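Side-chain contacts in alpha-1,3-glucanase (Streptomyces thermodiastaticus, PDB 7C7D), which probably hydrolyses alpha-1,3-glucosidic linkages in alpha-1,3-glucan, as the calcium-containing catalytic unit of a thermostable GH87 glycosidase: residues F59-A64 with F370-G375; S88-V93 with I398-L403; V93-D96 with R100-F103; H160-T165 with Q187-V192. All coordinates share one frame; numbering follows the deposited sequence.

Contact 1: residues F59-A64 with F370-G375; sequences FTSVEA and FLRNQG. With CA (calcium ion), chain C.
Phe59 meets Phe370 where strand 59-63 of the beta-sandwich domain meets strand 365-372 of the parallel beta-helix. The two rings form a T-shaped pair: their planes stand at 84° and their centroids 5.0 Å apart. Phe59 supplies the edge, with CZ directly above the middle of the Phe370 ring, 3.7 Å from Phe370 CG. With chi1 at 70°, Phe59 CG sits between its own backbone N and carbonyl carbon, which directs the ring toward the beta-helix strand. Replacing Phe370 by alanine would probably remove the face on which Phe59 CZ rests and leave the Phe59 ring freer to turn.

Ser61 comes next on the same side of the strand. Its OG lies at the edge of the Arg372 guanidinium, yet Ser61 OG and Arg372 NH2 are 3.9 Å apart, too far to bond. Both instead find Asp194, Ser61 through a hydrogen bond and Arg372 through a salt bridge from NH1, so one carboxylate links the two domains. Arg372 NH1 also donates to Asn164 OD1. The arginine chain bends at chi3, and Phe370 CZ lies 3.5 Å from the plane of the guanidinium, toward its rim; the same phenylalanine thus offers a face to Phe59 and an edge to Arg372.

Farther along the strand, Glu63 joins Glu65, Ser88, Gln91 and Asp191 in binding the calcium ion, and Glu63 OE2 approaches the metal to 2.3 Å.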
loop_
_atom_site.group_PDB
_atom_site.type_symbol
_atom_site.label_atom_id
_atom_site.label_comp_id
_atom_site.label_asym_id
_atom_site.label_seq_id
_atom_site.Cartn_x
_atom_site.Cartn_y
_atom_site.Cartn_z
ATOM N N PHE A 59 9.083 -0.268 13.858
ATOM C CA PHE A 59 7.874 -0.309 14.669
ATOM C C PHE A 59 7.278 -1.709 14.638
ATOM O O PHE A 59 7.544 -2.503 13.732
ATOM C CB PHE A 59 6.827 0.758 14.273
ATOM C CG PHE A 59 6.148 0.522 12.943
ATOM C CD1 PHE A 59 5.040 -0.313 12.839
ATOM C CD2 PHE A 59 6.581 1.191 11.809
ATOM C CE1 PHE A 59 4.398 -0.502 11.621
ATOM C CE2 PHE A 59 5.944 1.007 10.585
ATOM C CZ PHE A 59 4.853 0.158 10.491
ATOM N N THR A 60 6.449 -1.993 15.641
ATOM C CA THR A 60 5.692 -3.234 15.710
ATOM C C THR A 60 4.224 -2.901 15.913
ATOM O O THR A 60 3.884 -2.064 16.756
ATOM C CB THR A 60 6.203 -4.116 16.848
ATOM O OG1 THR A 60 7.548 -4.499 16.560
ATOM C CG2 THR A 60 5.356 -5.367 16.986
ATOM N N SER A 61 3.364 -3.549 15.137
ATOM C CA SER A 61 1.930 -3.329 15.221
ATOM C C SER A 61 1.297 -4.318 16.187
ATOM O O SER A 61 1.712 -5.477 16.271
ATOM C CB SER A 61 1.288 -3.481 13.843
ATOM O OG SER A 61 1.835 -2.552 12.928
ATOM N N VAL A 62 0.292 -3.849 16.920
ATOM C CA VAL A 62 -0.515 -4.692 17.792
ATOM C C VAL A 62 -1.973 -4.473 17.416
ATOM O O VAL A 62 -2.472 -3.340 17.478
ATOM C CB VAL A 62 -0.290 -4.370 19.277
ATOM C CG1 VAL A 62 -1.145 -5.290 20.147
ATOM C CG2 VAL A 62 1.189 -4.500 19.636
ATOM N N GLU A 63 -2.651 -5.541 17.008
ATOM C CA GLU A 63 -4.057 -5.428 16.657
ATOM C C GLU A 63 -4.868 -5.094 17.901
ATOM O O GLU A 63 -4.656 -5.662 18.975
ATOM C CB GLU A 63 -4.558 -6.737 16.051
ATOM C CG GLU A 63 -3.897 -7.127 14.735
ATOM C CD GLU A 63 -4.321 -6.259 13.561
ATOM O OE1 GLU A 63 -3.712 -6.424 12.486
ATOM O OE2 GLU A 63 -5.250 -5.435 13.702
ATOM N N ALA A 64 -5.817 -4.172 17.755
ATOM C CA ALA A 64 -6.632 -3.792 18.906
ATOM C C ALA A 64 -7.414 -4.978 19.447
ATOM O O ALA A 64 -7.622 -5.091 20.664
ATOM C CB ALA A 64 -7.571 -2.652 18.521
ATOM N N PHE A 370 6.280 1.153 4.111
ATOM C CA PHE A 370 5.048 0.703 4.742
ATOM C C PHE A 370 3.890 1.493 4.156
ATOM O O PHE A 370 3.927 2.732 4.149
ATOM C CB PHE A 370 5.096 0.922 6.256
ATOM C CG PHE A 370 3.843 0.497 6.957
ATOM C CD1 PHE A 370 3.553 -0.847 7.107
ATOM C CD2 PHE A 370 2.928 1.431 7.426
ATOM C CE1 PHE A 370 2.396 -1.259 7.729
ATOM C CE2 PHE A 370 1.761 1.018 8.053
ATOM C CZ PHE A 370 1.496 -0.323 8.209
ATOM N N LEU A 371 2.867 0.780 3.676
ATOM C CA LEU A 371 1.705 1.385 3.031
ATOM C C LEU A 371 0.443 0.845 3.684
ATOM O O LEU A 371 0.221 -0.372 3.696
ATOM C CB LEU A 371 1.698 1.076 1.530
ATOM C CG LEU A 371 2.865 1.697 0.743
ATOM C CD1 LEU A 371 3.963 0.668 0.421
ATOM C CD2 LEU A 371 2.345 2.349 -0.526
ATOM N N ARG A 372 -0.379 1.749 4.238
ATOM C CA ARG A 372 -1.651 1.386 4.842
ATOM C C ARG A 372 -2.736 2.316 4.318
ATOM O O ARG A 372 -2.538 3.531 4.245
ATOM C CB ARG A 372 -1.589 1.506 6.373
ATOM C CG ARG A 372 -2.918 1.279 7.078
ATOM C CD ARG A 372 -2.817 1.501 8.585
ATOM N NE ARG A 372 -2.149 0.395 9.280
ATOM C CZ ARG A 372 -1.361 0.557 10.334
ATOM N NH1 ARG A 372 -1.119 1.772 10.803
ATOM N NH2 ARG A 372 -0.794 -0.497 10.911
ATOM N N ASN A 373 -3.891 1.748 3.978
ATOM C CA ASN A 373 -5.096 2.537 3.684
ATOM C C ASN A 373 -4.941 3.398 2.424
ATOM O O ASN A 373 -5.220 4.601 2.429
ATOM C CB ASN A 373 -5.547 3.375 4.889
ATOM C CG ASN A 373 -6.951 3.947 4.730
ATOM O OD1 ASN A 373 -7.799 3.384 4.035
ATOM N ND2 ASN A 373 -7.202 5.069 5.401
ATOM N N GLN A 374 -4.493 2.767 1.339
ATOM C CA GLN A 374 -4.552 3.367 0.017
ATOM C C GLN A 374 -5.952 3.172 -0.548
ATOM O O GLN A 374 -6.665 2.243 -0.165
ATOM C CB GLN A 374 -3.516 2.717 -0.906
ATOM C CG GLN A 374 -2.109 3.263 -0.744
ATOM C CD GLN A 374 -1.638 3.276 0.701
ATOM O OE1 GLN A 374 -1.354 2.223 1.287
ATOM N NE2 GLN A 374 -1.549 4.468 1.290
ATOM N N GLY A 375 -6.355 4.060 -1.456
ATOM C CA GLY A 375 -7.678 3.998 -2.046
ATOM C C GLY A 375 -7.770 3.249 -3.358
ATOM O O GLY A 375 -8.811 3.289 -4.020
HETATM CA CA CA C . -7.498 -4.976 13.653
#

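Contact 2: residues S88-V93 with I398-L403; sequences SGRQAV and ITQPNL. With CA (calcium ion), chain C.
The calcium-binding loop of the beta-sandwich domain meets a turn of the beta-helix here, with Ser88 and Arg90 against Thr399 and Gln400. The backbone of the loop holds the metal: Ser88 O and Gln91 O each lie 2.4 Å from the calcium ion. On the beta-helix side, Gln400 CG packs 4.0 Å from Ser88 N. Ser88 OG, swung opposite its backbone N (chi1 -171°), reaches Thr399 through one water, which donates to Ser88 OG at 2.8 Å and lies 2.7 Å from Thr399 OG1. The same hydroxyl probably also bonds Glu63 OE1, from another residue of the calcium site.

The Gln400 amide nitrogen stands over one face of the Arg90 guanidinium, with the two planes 78° apart, and approaches no nearer than 4.0 Å between Gln400 NE2 and Arg90 CD. The polar ends are held from outside: Arg90 NE by a salt bridge to Asp424, Arg90 NH2 by Thr425 O, and Gln400 OE1 by Asn426. A leucine in place of Arg90 would probably leave Asp424 without its charged mate.

Strand 397-399 runs between 365-372 and 415-423 in the beta-helix, while strand 92-95, which follows the loop, pairs with 72-74 and 188-196 in the sandwich.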
loop_
_atom_site.group_PDB
_atom_site.type_symbol
_atom_site.label_atom_id
_atom_site.label_comp_id
_atom_site.label_asym_id
_atom_site.label_seq_id
_atom_site.Cartn_x
_atom_site.Cartn_y
_atom_site.Cartn_z
ATOM N N SER A 88 -7.504 -3.975 9.570
ATOM C CA SER A 88 -6.424 -4.952 9.649
ATOM C C SER A 88 -6.909 -6.170 10.427
ATOM O O SER A 88 -7.485 -6.039 11.509
ATOM C CB SER A 88 -5.238 -4.303 10.364
ATOM O OG SER A 88 -4.083 -5.120 10.303
ATOM N N GLY A 89 -6.694 -7.363 9.868
ATOM C CA GLY A 89 -7.221 -8.564 10.486
ATOM C C GLY A 89 -8.718 -8.733 10.382
ATOM O O GLY A 89 -9.259 -9.680 10.965
ATOM N N ARG A 90 -9.406 -7.837 9.674
ATOM C CA ARG A 90 -10.858 -7.847 9.525
ATOM C C ARG A 90 -11.583 -7.664 10.848
ATOM O O ARG A 90 -12.767 -7.996 10.953
ATOM C CB ARG A 90 -11.371 -9.088 8.782
ATOM C CG ARG A 90 -10.572 -9.430 7.549
ATOM C CD ARG A 90 -10.506 -8.275 6.537
ATOM N NE ARG A 90 -9.719 -8.731 5.397
ATOM C CZ ARG A 90 -9.947 -8.439 4.125
ATOM N NH1 ARG A 90 -10.930 -7.610 3.779
ATOM N NH2 ARG A 90 -9.182 -8.996 3.193
ATOM N N GLN A 91 -10.882 -7.150 11.859
ATOM C CA GLN A 91 -11.439 -6.981 13.192
ATOM C C GLN A 91 -10.936 -5.676 13.785
ATOM O O GLN A 91 -9.848 -5.204 13.457
ATOM C CB GLN A 91 -11.041 -8.129 14.120
ATOM C CG GLN A 91 -11.564 -9.471 13.685
ATOM C CD GLN A 91 -10.824 -10.586 14.371
ATOM O OE1 GLN A 91 -11.198 -11.011 15.458
ATOM N NE2 GLN A 91 -9.745 -11.051 13.750
ATOM N N ALA A 92 -11.740 -5.104 14.676
ATOM C CA ALA A 92 -11.394 -3.873 15.369
ATOM C C ALA A 92 -12.191 -3.851 16.667
ATOM O O ALA A 92 -12.974 -4.762 16.947
ATOM C CB ALA A 92 -11.693 -2.651 14.489
ATOM N N VAL A 93 -12.001 -2.800 17.457
ATOM C CA VAL A 93 -12.670 -2.673 18.748
ATOM C C VAL A 93 -13.393 -1.335 18.787
ATOM O O VAL A 93 -12.757 -0.277 18.691
ATOM C CB VAL A 93 -11.687 -2.796 19.922
ATOM C CG1 VAL A 93 -12.421 -2.618 21.233
ATOM C CG2 VAL A 93 -10.982 -4.154 19.893
ATOM N N ILE A 398 2.403 -3.930 2.962
ATOM C CA ILE A 398 1.198 -3.294 2.452
ATOM C C ILE A 398 0.011 -3.880 3.197
ATOM O O ILE A 398 -0.096 -5.105 3.341
ATOM C CB ILE A 398 1.054 -3.557 0.940
ATOM C CG1 ILE A 398 2.158 -2.834 0.160
ATOM C CG2 ILE A 398 -0.347 -3.204 0.443
ATOM C CD1 ILE A 398 2.394 -3.388 -1.222
ATOM N N THR A 399 -0.893 -3.014 3.650
ATOM C CA THR A 399 -2.091 -3.471 4.328
ATOM C C THR A 399 -3.291 -2.632 3.908
ATOM O O THR A 399 -3.210 -1.402 3.802
ATOM C CB THR A 399 -1.925 -3.454 5.855
ATOM O OG1 THR A 399 -3.200 -3.629 6.477
ATOM C CG2 THR A 399 -1.298 -2.161 6.361
ATOM N N GLN A 400 -4.386 -3.315 3.641
ATOM C CA GLN A 400 -5.690 -2.679 3.482
ATOM C C GLN A 400 -5.777 -1.617 2.384
ATOM O O GLN A 400 -6.265 -0.505 2.633
ATOM C CB GLN A 400 -6.196 -2.154 4.832
ATOM C CG GLN A 400 -6.853 -3.245 5.673
ATOM C CD GLN A 400 -8.167 -3.753 5.079
ATOM O OE1 GLN A 400 -8.650 -3.228 4.066
ATOM N NE2 GLN A 400 -8.761 -4.766 5.713
ATOM N N PRO A 401 -5.403 -1.928 1.141
ATOM C CA PRO A 401 -5.871 -1.077 0.036
ATOM C C PRO A 401 -7.386 -1.229 -0.051
ATOM O O PRO A 401 -7.913 -2.340 0.045
ATOM C CB PRO A 401 -5.158 -1.663 -1.188
ATOM C CG PRO A 401 -4.967 -3.121 -0.841
ATOM C CD PRO A 401 -4.751 -3.166 0.656
ATOM N N ASN A 402 -8.099 -0.101 -0.200
ATOM C CA ASN A 402 -9.556 -0.138 -0.040
ATOM C C ASN A 402 -10.232 -0.905 -1.165
ATOM O O ASN A 402 -11.318 -1.468 -0.973
ATOM C CB ASN A 402 -10.168 1.261 -0.114
ATOM C CG ASN A 402 -9.625 2.244 0.905
ATOM O OD1 ASN A 402 -9.628 3.446 0.630
ATOM N ND2 ASN A 402 -9.196 1.774 2.064
ATOM N N LEU A 403 -9.650 -0.849 -2.358
ATOM C CA LEU A 403 -10.132 -1.554 -3.531
ATOM C C LEU A 403 -8.904 -1.853 -4.382
ATOM O O LEU A 403 -7.839 -1.262 -4.190
ATOM C CB LEU A 403 -11.187 -0.728 -4.279
ATOM C CG LEU A 403 -10.816 0.676 -4.737
ATOM C CD1 LEU A 403 -10.263 0.659 -6.155
ATOM C CD2 LEU A 403 -12.020 1.617 -4.640
HETATM CA CA CA C . -7.498 -4.976 13.653
HETATM O O HOH W 1 -3.381 -6.002 7.778
#

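Contact 3: residues V93-D96 with R100-F103; sequences VRLD and RVEF
Leu95 and Val101 pack side chain to side chain across a beta-arch: the chain leaves strand 92-95 of one antiparallel sheet, turns, and enters strand 100-104 of the other. The evidence for an arch and not a hairpin is that the backbones do not pair with each other. The closest CA atoms, those of Leu95 and Arg100, are 6.4 Å apart, and each strand bonds within its own sheet, Leu95 with Val188 and Val101 with Leu181.

Leu95 carries the contact with both methyls. Its CG lies opposite the carbonyl carbon (chi1 -56°), and the fully extended second torsion (chi2 178°) pushes CD1 straight out until it is 4.1 Å from Val101 CG1. The other branch, CD2, turns to the backbone instead and rests 3.7 Å from Arg100 O. Val101 answers from the facing sheet at about a right angle to the leucine. Its first torsion of 55° sets CG1 between the backbone N and the carbonyl carbon, facing Leu95, while CG2 points elsewhere and packs near Ala64 O. Thr69, on the short strand beside 100-104, touches both Leu95 and Val101, flanking the pair.

Arg100 turns its side chain away from the leucine, toward Gln182 OE1, which NH1 binds.

Chemically, the join is dispersive and nondirectional. Arg100 O, the polar atom that meets a methyl, is already hydrogen-bonded to Thr69 OG1, so burying it under Leu95 CD2 should cost little. Between these two segments the close contacts are made by methyl groups, with Leu95 CD2 also resting on the Arg100 backbone.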
loop_
_atom_site.group_PDB
_atom_site.type_symbol
_atom_site.label_atom_id
_atom_site.label_comp_id
_atom_site.label_asym_id
_atom_site.label_seq_id
_atom_site.Cartn_x
_atom_site.Cartn_y
_atom_site.Cartn_z
ATOM N N VAL A 93 -12.001 -2.800 17.457
ATOM C CA VAL A 93 -12.670 -2.673 18.748
ATOM C C VAL A 93 -13.393 -1.335 18.787
ATOM O O VAL A 93 -12.757 -0.277 18.691
ATOM C CB VAL A 93 -11.687 -2.796 19.922
ATOM C CG1 VAL A 93 -12.421 -2.618 21.233
ATOM C CG2 VAL A 93 -10.982 -4.154 19.893
ATOM N N ARG A 94 -14.715 -1.378 18.934
ATOM C CA ARG A 94 -15.526 -0.172 19.022
ATOM C C ARG A 94 -15.551 0.292 20.470
ATOM O O ARG A 94 -15.954 -0.464 21.366
ATOM C CB ARG A 94 -16.948 -0.455 18.547
ATOM C CG ARG A 94 -17.842 0.783 18.571
ATOM C CD ARG A 94 -19.178 0.525 17.896
ATOM N NE ARG A 94 -20.017 -0.383 18.670
ATOM C CZ ARG A 94 -20.418 -1.578 18.251
ATOM N NH1 ARG A 94 -20.056 -2.027 17.056
ATOM N NH2 ARG A 94 -21.183 -2.329 19.031
ATOM N N LEU A 95 -15.098 1.516 20.702
ATOM C CA LEU A 95 -15.086 2.109 22.034
ATOM C C LEU A 95 -16.161 3.183 22.077
ATOM O O LEU A 95 -16.013 4.239 21.460
ATOM C CB LEU A 95 -13.728 2.743 22.327
ATOM C CG LEU A 95 -12.492 1.857 22.216
ATOM C CD1 LEU A 95 -11.251 2.688 22.503
ATOM C CD2 LEU A 95 -12.585 0.679 23.175
ATOM N N ASP A 96 -17.236 2.923 22.806
ATOM C CA ASP A 96 -18.071 4.024 23.229
ATOM C C ASP A 96 -17.245 4.957 24.090
ATOM O O ASP A 96 -16.255 4.544 24.738
ATOM C CB ASP A 96 -19.204 3.530 24.123
ATOM C CG ASP A 96 -20.340 2.888 23.341
ATOM O OD1 ASP A 96 -20.483 3.170 22.145
ATOM O OD2 ASP A 96 -21.084 2.070 23.949
ATOM N N ARG A 100 -12.064 1.603 26.836
ATOM C CA ARG A 100 -10.648 1.717 26.608
ATOM C C ARG A 100 -10.141 0.430 25.998
ATOM O O ARG A 100 -10.772 -0.625 26.089
ATOM C CB ARG A 100 -9.899 2.026 27.908
ATOM C CG ARG A 100 -10.095 0.985 28.985
ATOM C CD ARG A 100 -9.580 1.479 30.326
ATOM N NE ARG A 100 -10.341 0.964 31.465
ATOM C CZ ARG A 100 -11.388 1.571 32.015
ATOM N NH1 ARG A 100 -11.820 2.732 31.539
ATOM N NH2 ARG A 100 -11.999 1.019 33.054
ATOM N N VAL A 101 -8.989 0.540 25.365
ATOM C CA VAL A 101 -8.253 -0.629 24.926
ATOM C C VAL A 101 -6.841 -0.485 25.461
ATOM O O VAL A 101 -6.222 0.575 25.316
ATOM C CB VAL A 101 -8.293 -0.806 23.396
ATOM C CG1 VAL A 101 -7.809 0.442 22.692
ATOM C CG2 VAL A 101 -7.465 -2.008 22.979
ATOM N N GLU A 102 -6.369 -1.516 26.151
ATOM C CA GLU A 102 -5.101 -1.483 26.868
ATOM C C GLU A 102 -4.129 -2.394 26.135
ATOM O O GLU A 102 -4.295 -3.620 26.138
ATOM C CB GLU A 102 -5.307 -1.960 28.302
ATOM C CG GLU A 102 -4.059 -1.937 29.148
ATOM C CD GLU A 102 -4.340 -2.326 30.583
ATOM O OE1 GLU A 102 -5.530 -2.430 30.949
ATOM O OE2 GLU A 102 -3.372 -2.517 31.345
ATOM N N PHE A 103 -3.124 -1.797 25.506
ATOM C CA PHE A 103 -2.132 -2.535 24.748
ATOM C C PHE A 103 -0.950 -2.879 25.637
ATOM O O PHE A 103 -0.499 -2.059 26.439
ATOM C CB PHE A 103 -1.608 -1.679 23.596
ATOM C CG PHE A 103 -2.612 -1.424 22.512
ATOM C CD1 PHE A 103 -2.719 -2.283 21.433
ATOM C CD2 PHE A 103 -3.430 -0.311 22.557
ATOM C CE1 PHE A 103 -3.638 -2.046 20.430
ATOM C CE2 PHE A 103 -4.348 -0.067 21.556
ATOM C CZ PHE A 103 -4.452 -0.934 20.491
#

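Contact 4: residues H160-T165 with Q187-V192; sequences HFYDNT and QVTVDV. With CA (calcium ion), chain C.
Tyr162 lays its ring against Asp191, bringing an aromatic side chain from segment 160-165, which leads into strand 163-169, to a calcium-binding residue of strand 188-196. Both strands belong to the antiparallel sheet of the beta-sandwich, but strand 109-117 runs between them. The nearest CA atoms, Tyr162 CA and Asp191 CA, are 8.3 Å apart, and the tyrosine side chain spans the distance.

The tight part is at one flank of the ring. Tyr162 CE2 lies 3.9 Å from Asp191 CB, and the neighbouring CD2 is only slightly farther from it. Asp191 OD2 stands over a face of the ring, with the carboxylate plane inclined at 50° to it. Ala87 touches both residues.

The loose part is at the phenol end, where Tyr162 OH comes no nearer to Thr189 CG2 than 4.2 Å. That methyl is opposite the threonine backbone N. The hydroxyl itself looks beyond both segments for its partner, at Leu83. This looser end is not a solvent-facing side: all three touching residues are buried, and partly exposed Gln187 lies just ahead of the strand.

Asp191 chelates the calcium ion through two atoms, Asp191 OD1 at 2.3 Å and Asp191 O at 2.6 Å from the metal. Its psi of -55° departs from an extended strand and probably helps turn the carbonyl oxygen to the ion, while chi1 of 180° sets the carboxylate. The remaining oxygen, Asp191 OD2, probably accepts a hydrogen bond from Ser88 N. With each carboxylate oxygen committed, the ring contributes van der Waals contact at Asp191 CB, which probably limits the room Asp191 has to swing from the ion.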
loop_
_atom_site.group_PDB
_atom_site.type_symbol
_atom_site.label_atom_id
_atom_site.label_comp_id
_atom_site.label_asym_id
_atom_site.label_seq_id
_atom_site.Cartn_x
_atom_site.Cartn_y
_atom_site.Cartn_z
ATOM N N HIS A 160 -12.752 3.659 2.509
ATOM C CA HIS A 160 -11.791 4.529 3.185
ATOM C C HIS A 160 -12.330 4.990 4.544
ATOM O O HIS A 160 -12.332 6.179 4.860
ATOM C CB HIS A 160 -11.426 5.719 2.286
ATOM C CG HIS A 160 -10.039 6.244 2.469
ATOM N ND1 HIS A 160 -8.915 5.571 2.035
ATOM C CD2 HIS A 160 -9.600 7.412 2.994
ATOM C CE1 HIS A 160 -7.843 6.295 2.307
ATOM N NE2 HIS A 160 -8.232 7.419 2.885
ATOM N N PHE A 161 -12.806 4.031 5.346
ATOM C CA PHE A 161 -13.451 4.358 6.615
ATOM C C PHE A 161 -12.459 4.734 7.702
ATOM O O PHE A 161 -12.829 5.430 8.656
ATOM C CB PHE A 161 -14.259 3.164 7.118
ATOM C CG PHE A 161 -15.202 2.602 6.100
ATOM C CD1 PHE A 161 -16.075 3.429 5.409
ATOM C CD2 PHE A 161 -15.218 1.243 5.831
ATOM C CE1 PHE A 161 -16.944 2.902 4.472
ATOM C CE2 PHE A 161 -16.073 0.720 4.892
ATOM C CZ PHE A 161 -16.943 1.549 4.213
ATOM N N TYR A 162 -11.226 4.252 7.607
ATOM C CA TYR A 162 -10.237 4.425 8.656
ATOM C C TYR A 162 -9.303 5.578 8.319
ATOM O O TYR A 162 -9.360 6.173 7.241
ATOM C CB TYR A 162 -9.453 3.113 8.887
ATOM C CG TYR A 162 -10.319 1.999 9.449
ATOM C CD1 TYR A 162 -11.099 1.213 8.612
ATOM C CD2 TYR A 162 -10.374 1.756 10.825
ATOM C CE1 TYR A 162 -11.912 0.213 9.119
ATOM C CE2 TYR A 162 -11.193 0.770 11.348
ATOM C CZ TYR A 162 -11.957 0.000 10.486
ATOM O OH TYR A 162 -12.771 -0.980 11.002
ATOM N N ASP A 163 -8.429 5.878 9.271
ATOM C CA ASP A 163 -7.479 6.973 9.209
ATOM C C ASP A 163 -6.404 6.636 10.229
ATOM O O ASP A 163 -6.610 5.787 11.099
ATOM C CB ASP A 163 -8.188 8.280 9.585
ATOM C CG ASP A 163 -7.325 9.488 9.397
ATOM O OD1 ASP A 163 -6.696 9.589 8.328
ATOM O OD2 ASP A 163 -7.301 10.345 10.318
ATOM N N ASN A 164 -5.260 7.305 10.125
ATOM C CA ASN A 164 -4.151 7.087 11.044
ATOM C C ASN A 164 -3.826 8.385 11.761
ATOM O O ASN A 164 -3.687 9.441 11.131
ATOM C CB ASN A 164 -2.923 6.541 10.320
ATOM C CG ASN A 164 -3.088 5.082 9.938
ATOM O OD1 ASN A 164 -2.643 4.191 10.656
ATOM N ND2 ASN A 164 -3.760 4.833 8.817
ATOM N N THR A 165 -3.703 8.299 13.076
ATOM C CA THR A 165 -3.354 9.441 13.899
ATOM C C THR A 165 -2.137 9.068 14.734
ATOM O O THR A 165 -2.009 7.923 15.181
ATOM C CB THR A 165 -4.553 9.858 14.765
ATOM O OG1 THR A 165 -4.219 11.031 15.506
ATOM C CG2 THR A 165 -4.980 8.741 15.718
ATOM N N GLN A 187 -17.267 8.171 19.694
ATOM C CA GLN A 187 -17.106 6.724 19.625
ATOM C C GLN A 187 -16.016 6.402 18.609
ATOM O O GLN A 187 -16.092 6.835 17.456
ATOM C CB GLN A 187 -18.426 6.078 19.217
ATOM C CG GLN A 187 -18.428 4.560 19.201
ATOM C CD GLN A 187 -19.688 4.020 18.567
ATOM O OE1 GLN A 187 -19.882 4.141 17.358
ATOM N NE2 GLN A 187 -20.562 3.436 19.379
ATOM N N VAL A 188 -15.001 5.655 19.029
ATOM C CA VAL A 188 -13.837 5.390 18.192
ATOM C C VAL A 188 -13.714 3.889 17.988
ATOM O O VAL A 188 -13.696 3.125 18.957
ATOM C CB VAL A 188 -12.541 5.950 18.808
ATOM C CG1 VAL A 188 -11.372 5.753 17.840
ATOM C CG2 VAL A 188 -12.706 7.422 19.178
ATOM N N THR A 189 -13.616 3.467 16.733
ATOM C CA THR A 189 -13.342 2.075 16.408
ATOM C C THR A 189 -11.846 1.963 16.149
ATOM O O THR A 189 -11.336 2.514 15.171
ATOM C CB THR A 189 -14.179 1.633 15.214
ATOM O OG1 THR A 189 -15.564 1.722 15.580
ATOM C CG2 THR A 189 -13.858 0.192 14.832
ATOM N N VAL A 190 -11.139 1.291 17.055
ATOM C CA VAL A 190 -9.685 1.183 16.996
ATOM C C VAL A 190 -9.309 -0.118 16.302
ATOM O O VAL A 190 -9.748 -1.199 16.709
ATOM C CB VAL A 190 -9.071 1.264 18.404
ATOM C CG1 VAL A 190 -7.552 1.195 18.323
ATOM C CG2 VAL A 190 -9.510 2.554 19.104
ATOM N N ASP A 191 -8.481 -0.017 15.264
ATOM C CA ASP A 191 -8.119 -1.180 14.456
ATOM C C ASP A 191 -6.811 -1.822 14.916
ATOM O O ASP A 191 -6.755 -3.031 15.183
ATOM C CB ASP A 191 -8.013 -0.730 12.998
ATOM C CG ASP A 191 -7.636 -1.852 12.059
ATOM O OD1 ASP A 191 -7.659 -3.039 12.480
ATOM O OD2 ASP A 191 -7.326 -1.542 10.884
ATOM N N VAL A 192 -5.746 -1.024 14.983
ATOM C CA VAL A 192 -4.391 -1.518 15.202
ATOM C C VAL A 192 -3.565 -0.319 15.644
ATOM O O VAL A 192 -3.840 0.817 15.249
ATOM C CB VAL A 192 -3.833 -2.195 13.918
ATOM C CG1 VAL A 192 -3.924 -1.278 12.695
ATOM C CG2 VAL A 192 -2.398 -2.697 14.131
HETATM CA CA CA C . -7.498 -4.976 13.653
#

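In the fold
Contacts 1, 2 and 4 cluster round one calcium ion, their centres 8 to 11 Å apart, while contact 3 lies 11 Å from contact 4 and about 17 Å from the other two. Contacts 1 and 2 join the beta-sandwich to neighbouring strands 365-372 and 397-399 of the beta-helix, over 300 residues later, and their segments alternate along the chain. Contacts 3 and 4 stay within the sandwich: contact 3 closes before contact 4 opens, and both fall within the span of contact 1. Strand 188-196 pairs with both 59-63 and 92-95, linking contact 4 to sandwich strands used by contacts 1, 2 and 3. The metal thus brings together parts of the sandwich beside its junction with the beta-helix.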